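Local atomic coordinates of adenylate isopentenyltransferase (Humulus lupulus, PDB entry 3A8T), a protein that catalyses the transfer of the isopentenyl group of dimethylallyl diphosphate to ATP, ADP or AMP, a step in plant cytokinin biosynthesis. Residues 72-84 with 225-237. Sequence-based numbering, arbitrary orientation.
With ATP (adenosine-5'-triphosphate), chain B.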
loop_
_atom_site.group_PDB
_atom_site.type_symbol
_atom_site.label_atom_id
_atom_site.label_comp_id
_atom_site.label_asym_id
_atom_site.label_seq_id
_atom_site.Cartn_x
_atom_site.Cartn_y
_atom_site.Cartn_z
ATOM N N ASP A 72 -0.649 5.019 2.998
ATOM C CA ASP A 72 -0.080 3.711 3.325
ATOM C C ASP A 72 1.074 4.017 4.320
ATOM O O ASP A 72 1.990 4.777 4.042
ATOM C CB ASP A 72 0.381 3.062 2.038
ATOM C CG ASP A 72 1.097 1.776 2.262
ATOM O OD1 ASP A 72 2.117 1.776 2.977
ATOM O OD2 ASP A 72 0.647 0.757 1.708
ATOM N N LYS A 73 0.995 3.474 5.518
ATOM C CA LYS A 73 1.995 3.798 6.520
ATOM C C LYS A 73 3.440 3.300 6.316
ATOM O O LYS A 73 4.351 3.810 6.964
ATOM C CB LYS A 73 1.471 3.425 7.928
ATOM C CG LYS A 73 1.482 1.957 8.274
ATOM C CD LYS A 73 1.008 1.767 9.729
ATOM C CE LYS A 73 1.442 0.402 10.289
ATOM N NZ LYS A 73 1.027 0.163 11.671
ATOM N N MET A 74 3.654 2.325 5.428
ATOM C CA MET A 74 5.014 1.879 5.149
ATOM C C MET A 74 5.590 2.772 4.034
ATOM O O MET A 74 6.776 3.117 4.033
ATOM C CB MET A 74 5.036 0.399 4.716
ATOM C CG MET A 74 4.839 -0.606 5.868
ATOM S SD MET A 74 6.141 -0.355 7.178
ATOM C CE MET A 74 5.164 0.368 8.430
ATOM N N GLN A 75 4.729 3.166 3.096
ATOM C CA GLN A 75 5.116 3.971 1.960
ATOM C C GLN A 75 5.506 5.396 2.273
ATOM O O GLN A 75 5.946 6.114 1.371
ATOM C CB GLN A 75 3.995 3.966 0.913
ATOM C CG GLN A 75 3.848 2.623 0.238
ATOM C CD GLN A 75 2.984 2.640 -0.978
ATOM O OE1 GLN A 75 2.523 3.676 -1.417
ATOM N NE2 GLN A 75 2.767 1.492 -1.540
ATOM N N VAL A 76 5.353 5.800 3.534
ATOM C CA VAL A 76 5.672 7.159 3.897
ATOM C C VAL A 76 7.174 7.272 4.044
ATOM O O VAL A 76 7.702 8.351 3.950
ATOM C CB VAL A 76 4.987 7.645 5.266
ATOM C CG1 VAL A 76 3.497 7.676 5.124
ATOM C CG2 VAL A 76 5.363 6.724 6.475
ATOM N N TYR A 77 7.858 6.154 4.245
ATOM C CA TYR A 77 9.288 6.175 4.467
ATOM C C TYR A 77 10.063 6.102 3.197
ATOM O O TYR A 77 9.628 5.437 2.283
ATOM C CB TYR A 77 9.705 4.994 5.323
ATOM C CG TYR A 77 9.002 4.921 6.662
ATOM C CD1 TYR A 77 9.272 5.843 7.664
ATOM C CD2 TYR A 77 8.034 3.955 6.905
ATOM C CE1 TYR A 77 8.588 5.801 8.870
ATOM C CE2 TYR A 77 7.348 3.901 8.106
ATOM C CZ TYR A 77 7.625 4.821 9.078
ATOM O OH TYR A 77 6.947 4.791 10.250
ATOM N N LYS A 78 11.208 6.791 3.135
ATOM C CA LYS A 78 12.087 6.736 1.966
ATOM C C LYS A 78 12.710 5.351 2.094
ATOM O O LYS A 78 13.090 4.931 3.191
ATOM C CB LYS A 78 13.204 7.781 2.062
ATOM C CG LYS A 78 12.771 9.138 2.622
ATOM C CD LYS A 78 13.967 9.980 3.011
ATOM C CE LYS A 78 14.878 9.184 3.978
ATOM N NZ LYS A 78 16.371 9.528 3.996
ATOM N N GLY A 79 12.831 4.613 1.013
ATOM C CA GLY A 79 13.442 3.304 1.164
ATOM C C GLY A 79 12.542 2.152 0.751
ATOM O O GLY A 79 11.294 2.302 0.722
ATOM N N LEU A 80 13.182 1.014 0.440
ATOM C CA LEU A 80 12.521 -0.212 0.011
ATOM C C LEU A 80 11.386 0.080 -0.931
ATOM O O LEU A 80 10.294 -0.416 -0.732
ATOM C CB LEU A 80 11.991 -0.994 1.219
ATOM C CG LEU A 80 12.983 -1.315 2.364
ATOM C CD1 LEU A 80 12.206 -1.985 3.490
ATOM C CD2 LEU A 80 14.133 -2.189 1.913
ATOM N N ASP A 81 11.655 0.878 -1.953
ATOM C CA ASP A 81 10.665 1.257 -2.924
ATOM C C ASP A 81 9.982 0.021 -3.515
ATOM O O ASP A 81 8.751 0.033 -3.733
ATOM C CB ASP A 81 11.310 2.115 -4.006
ATOM C CG ASP A 81 11.840 3.473 -3.472
ATOM O OD1 ASP A 81 11.358 3.968 -2.443
ATOM O OD2 ASP A 81 12.723 4.088 -4.093
ATOM N N ILE A 82 10.750 -1.056 -3.728
ATOM C CA ILE A 82 10.178 -2.301 -4.277
ATOM C C ILE A 82 9.343 -3.029 -3.245
ATOM O O ILE A 82 8.170 -3.266 -3.455
ATOM C CB ILE A 82 11.273 -3.301 -4.781
ATOM C CG1 ILE A 82 11.959 -2.733 -6.013
ATOM C CG2 ILE A 82 10.647 -4.689 -5.185
ATOM C CD1 ILE A 82 13.254 -3.505 -6.391
ATOM N N THR A 83 9.974 -3.353 -2.122
ATOM C CA THR A 83 9.337 -4.068 -1.037
ATOM C C THR A 83 8.025 -3.432 -0.579
ATOM O O THR A 83 7.075 -4.149 -0.285
ATOM C CB THR A 83 10.313 -4.244 0.192
ATOM O OG1 THR A 83 11.541 -4.887 -0.223
ATOM C CG2 THR A 83 9.645 -5.128 1.276
ATOM N N THR A 84 7.965 -2.100 -0.575
ATOM C CA THR A 84 6.772 -1.412 -0.116
ATOM C C THR A 84 5.717 -1.178 -1.158
ATOM O O THR A 84 4.627 -0.724 -0.831
ATOM C CB THR A 84 7.082 -0.033 0.608
ATOM O OG1 THR A 84 7.888 0.789 -0.220
ATOM C CG2 THR A 84 7.770 -0.263 1.976
ATOM N N ARG A 225 7.564 -4.734 15.481
ATOM C CA ARG A 225 8.762 -4.060 15.026
ATOM C C ARG A 225 8.388 -2.588 14.932
ATOM O O ARG A 225 7.233 -2.202 15.192
ATOM C CB ARG A 225 9.247 -4.629 13.714
ATOM C CG ARG A 225 10.106 -5.854 13.964
ATOM C CD ARG A 225 10.104 -6.977 12.848
ATOM N NE ARG A 225 10.932 -6.613 11.716
ATOM C CZ ARG A 225 12.056 -7.209 11.314
ATOM N NH1 ARG A 225 12.585 -8.276 11.920
ATOM N NH2 ARG A 225 12.684 -6.670 10.284
ATOM N N THR A 226 9.359 -1.745 14.632
ATOM C CA THR A 226 9.053 -0.346 14.544
ATOM C C THR A 226 9.371 0.247 13.170
ATOM O O THR A 226 10.409 -0.032 12.587
ATOM C CB THR A 226 9.777 0.450 15.683
ATOM O OG1 THR A 226 9.584 1.862 15.486
ATOM C CG2 THR A 226 11.254 0.171 15.660
ATOM N N GLY A 227 8.421 1.042 12.662
ATOM C CA GLY A 227 8.562 1.750 11.399
ATOM C C GLY A 227 8.699 0.885 10.138
ATOM O O GLY A 227 8.054 -0.191 10.021
ATOM N N LEU A 228 9.531 1.377 9.207
ATOM C CA LEU A 228 9.804 0.680 7.947
ATOM C C LEU A 228 10.239 -0.779 8.166
ATOM O O LEU A 228 10.063 -1.614 7.305
ATOM C CB LEU A 228 10.880 1.413 7.137
ATOM C CG LEU A 228 11.124 0.810 5.743
ATOM C CD1 LEU A 228 9.838 0.843 4.998
ATOM C CD2 LEU A 228 12.149 1.557 4.946
ATOM N N ARG A 229 10.792 -1.093 9.334
ATOM C CA ARG A 229 11.219 -2.458 9.560
ATOM C C ARG A 229 10.022 -3.416 9.766
ATOM O O ARG A 229 10.201 -4.612 9.859
ATOM C CB ARG A 229 12.247 -2.508 10.708
ATOM C CG ARG A 229 13.524 -1.827 10.325
ATOM C CD ARG A 229 14.698 -2.153 11.240
ATOM N NE ARG A 229 14.900 -3.586 11.381
ATOM C CZ ARG A 229 15.441 -4.390 10.459
ATOM N NH1 ARG A 229 15.885 -3.921 9.289
ATOM N NH2 ARG A 229 15.433 -5.699 10.669
ATOM N N LYS A 230 8.811 -2.865 9.832
ATOM C CA LYS A 230 7.588 -3.659 9.920
ATOM C C LYS A 230 7.110 -4.185 8.541
ATOM O O LYS A 230 6.333 -5.125 8.504
ATOM C CB LYS A 230 6.423 -2.835 10.464
ATOM C CG LYS A 230 6.604 -2.345 11.876
ATOM C CD LYS A 230 5.398 -1.525 12.279
ATOM C CE LYS A 230 4.424 -2.384 13.035
ATOM N NZ LYS A 230 3.142 -1.651 13.247
ATOM N N ALA A 231 7.553 -3.571 7.442
ATOM C CA ALA A 231 7.156 -3.912 6.073
ATOM C C ALA A 231 7.166 -5.390 5.796
ATOM O O ALA A 231 8.118 -6.051 6.174
ATOM C CB ALA A 231 8.078 -3.193 5.101
ATOM N N ILE A 232 6.123 -5.938 5.154
ATOM C CA ILE A 232 6.143 -7.389 4.884
ATOM C C ILE A 232 7.351 -7.649 3.966
ATOM O O ILE A 232 7.570 -6.925 2.987
ATOM C CB ILE A 232 4.863 -7.940 4.163
ATOM C CG1 ILE A 232 3.593 -7.664 4.955
ATOM C CG2 ILE A 232 4.975 -9.425 4.021
ATOM C CD1 ILE A 232 3.613 -8.192 6.256
ATOM N N GLY A 233 8.143 -8.667 4.310
ATOM C CA GLY A 233 9.341 -8.973 3.542
ATOM C C GLY A 233 10.575 -8.779 4.387
ATOM O O GLY A 233 11.539 -9.571 4.354
ATOM N N VAL A 234 10.555 -7.753 5.222
ATOM C CA VAL A 234 11.755 -7.563 6.009
ATOM C C VAL A 234 12.015 -8.621 7.072
ATOM O O VAL A 234 13.093 -9.134 7.168
ATOM C CB VAL A 234 11.775 -6.227 6.711
ATOM C CG1 VAL A 234 13.082 -6.087 7.405
ATOM C CG2 VAL A 234 11.529 -5.088 5.722
ATOM N N PRO A 235 11.020 -8.904 7.918
ATOM C CA PRO A 235 11.185 -9.917 8.989
ATOM C C PRO A 235 11.421 -11.312 8.413
ATOM O O PRO A 235 12.247 -12.059 8.946
ATOM C CB PRO A 235 9.864 -9.850 9.785
ATOM C CG PRO A 235 9.054 -8.622 9.164
ATOM C CD PRO A 235 9.611 -8.476 7.761
ATOM N N GLU A 236 10.741 -11.607 7.290
ATOM C CA GLU A 236 10.822 -12.909 6.609
ATOM C C GLU A 236 12.231 -13.150 6.099
ATOM O O GLU A 236 12.822 -14.208 6.372
ATOM C CB GLU A 236 9.803 -13.030 5.457
ATOM C CG GLU A 236 8.355 -12.910 5.853
ATOM C CD GLU A 236 7.869 -11.459 6.006
ATOM O OE1 GLU A 236 8.680 -10.487 6.104
ATOM O OE2 GLU A 236 6.638 -11.279 6.016
ATOM N N PHE A 237 12.787 -12.182 5.381
ATOM C CA PHE A 237 14.144 -12.398 4.924
ATOM C C PHE A 237 15.184 -12.307 5.994
ATOM O O PHE A 237 16.231 -12.913 5.850
ATOM C CB PHE A 237 14.478 -11.544 3.692
ATOM C CG PHE A 237 14.170 -12.282 2.398
ATOM C CD1 PHE A 237 14.910 -13.440 2.050
ATOM C CD2 PHE A 237 13.038 -11.951 1.611
ATOM C CE1 PHE A 237 14.520 -14.249 0.961
ATOM C CE2 PHE A 237 12.651 -12.750 0.533
ATOM C CZ PHE A 237 13.386 -13.901 0.207
HETATM P PG ATP B . -2.208 -1.934 12.167
HETATM O O1G ATP B . -2.418 -0.683 12.963
HETATM O O2G ATP B . -0.657 -2.390 12.372
HETATM O O3G ATP B . -3.164 -3.116 12.708
HETATM P PB ATP B . -2.842 -0.247 10.083
HETATM O O1B ATP B . -4.239 0.062 10.048
HETATM O O2B ATP B . -2.149 0.741 11.060
HETATM O O3B ATP B . -2.586 -1.752 10.554
HETATM P PA ATP B . -1.922 -1.253 7.614
HETATM O O1A ATP B . -2.942 -2.291 7.605
HETATM O O2A ATP B . -1.847 -0.666 6.102
HETATM O O3A ATP B . -2.238 0.031 8.599
HETATM O "O5'" ATP B . -0.430 -1.845 7.875
HETATM C "C5'" ATP B . -0.379 -2.826 8.873
HETATM C "C4'" ATP B . 0.880 -3.633 8.625
HETATM O "O4'" ATP B . 0.806 -4.210 7.315
HETATM C "C3'" ATP B . 2.188 -2.804 8.608
HETATM O "O3'" ATP B . 2.720 -2.669 9.923
HETATM C "C2'" ATP B . 3.083 -3.625 7.664
HETATM O "O2'" ATP B . 3.729 -4.629 8.367
HETATM C "C1'" ATP B . 2.131 -4.219 6.652
HETATM N N9 ATP B . 2.105 -3.396 5.411
HETATM C C8 ATP B . 1.180 -2.404 5.089
HETATM N N7 ATP B . 1.513 -1.807 3.963
HETATM C C5 ATP B . 2.659 -2.365 3.482
HETATM C C6 ATP B . 3.522 -2.164 2.332
HETATM N N6 ATP B . 3.275 -1.203 1.384
HETATM N N1 ATP B . 4.607 -2.958 2.210
HETATM C C2 ATP B . 4.886 -3.898 3.103
HETATM N N3 ATP B . 4.128 -4.120 4.179
HETATM C C4 ATP B . 3.039 -3.407 4.416
HETATM O O HOH W 1 6.156 -6.950 0.621
#
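Leu228 packs against Tyr77, Leu80 and Thr84, with no direct hydrogen bond between 72-84 and 225-237. Its CB lies 3.8 Å from CD2 of Tyr77, whose ring also has the backbone N of Leu228 over one face. Its CG is anti to the backbone N (chi1 -175°) and meets CD1 of Leu80 at 3.7 Å. From there the side chain forks. CD1 touches CG2 of Thr84, the two side chains crossing at about a right angle, while CD2 rests on Leu80 CD1 and the carbonyl O of Lys78. Met74 bends at chi2 and brings SD to 4.0 Å from Ala231 CB. Its CB and CG pack on the adenine of ATP.

Both segments line the ATP pocket, where Lys73, Thr84, Lys230, Ala231 and Ile232 bind the nucleotide. ATP N6 donates to Thr84 O at 2.6 Å. A second, almost straight bond runs from N6 to Asp72 OD2 at 3.3 Å. Asp72 OD1 takes two backbone N-H groups from opposite faces of its plane: that of Met74 closes an Asx turn, and that of Gln75 extends it to an Asx motif. With an alanine here, N6 would probably lose one acceptor, and both N-H groups their common one. Ile232 N donates to ATP N3 at 2.9 Å, and Lys230 O accepts from O2'. Lys73 NZ binds the gamma-phosphate oxygen O2G. A water joins Thr83 O to Ile232 O.

The 72-84 loop follows strand 66-70 of the parallel sheet. Gly233 stands at the N-cap position of helix 234-243, and helices 203-210 and 257-289 pack beside Thr83 and Ile232, respectively.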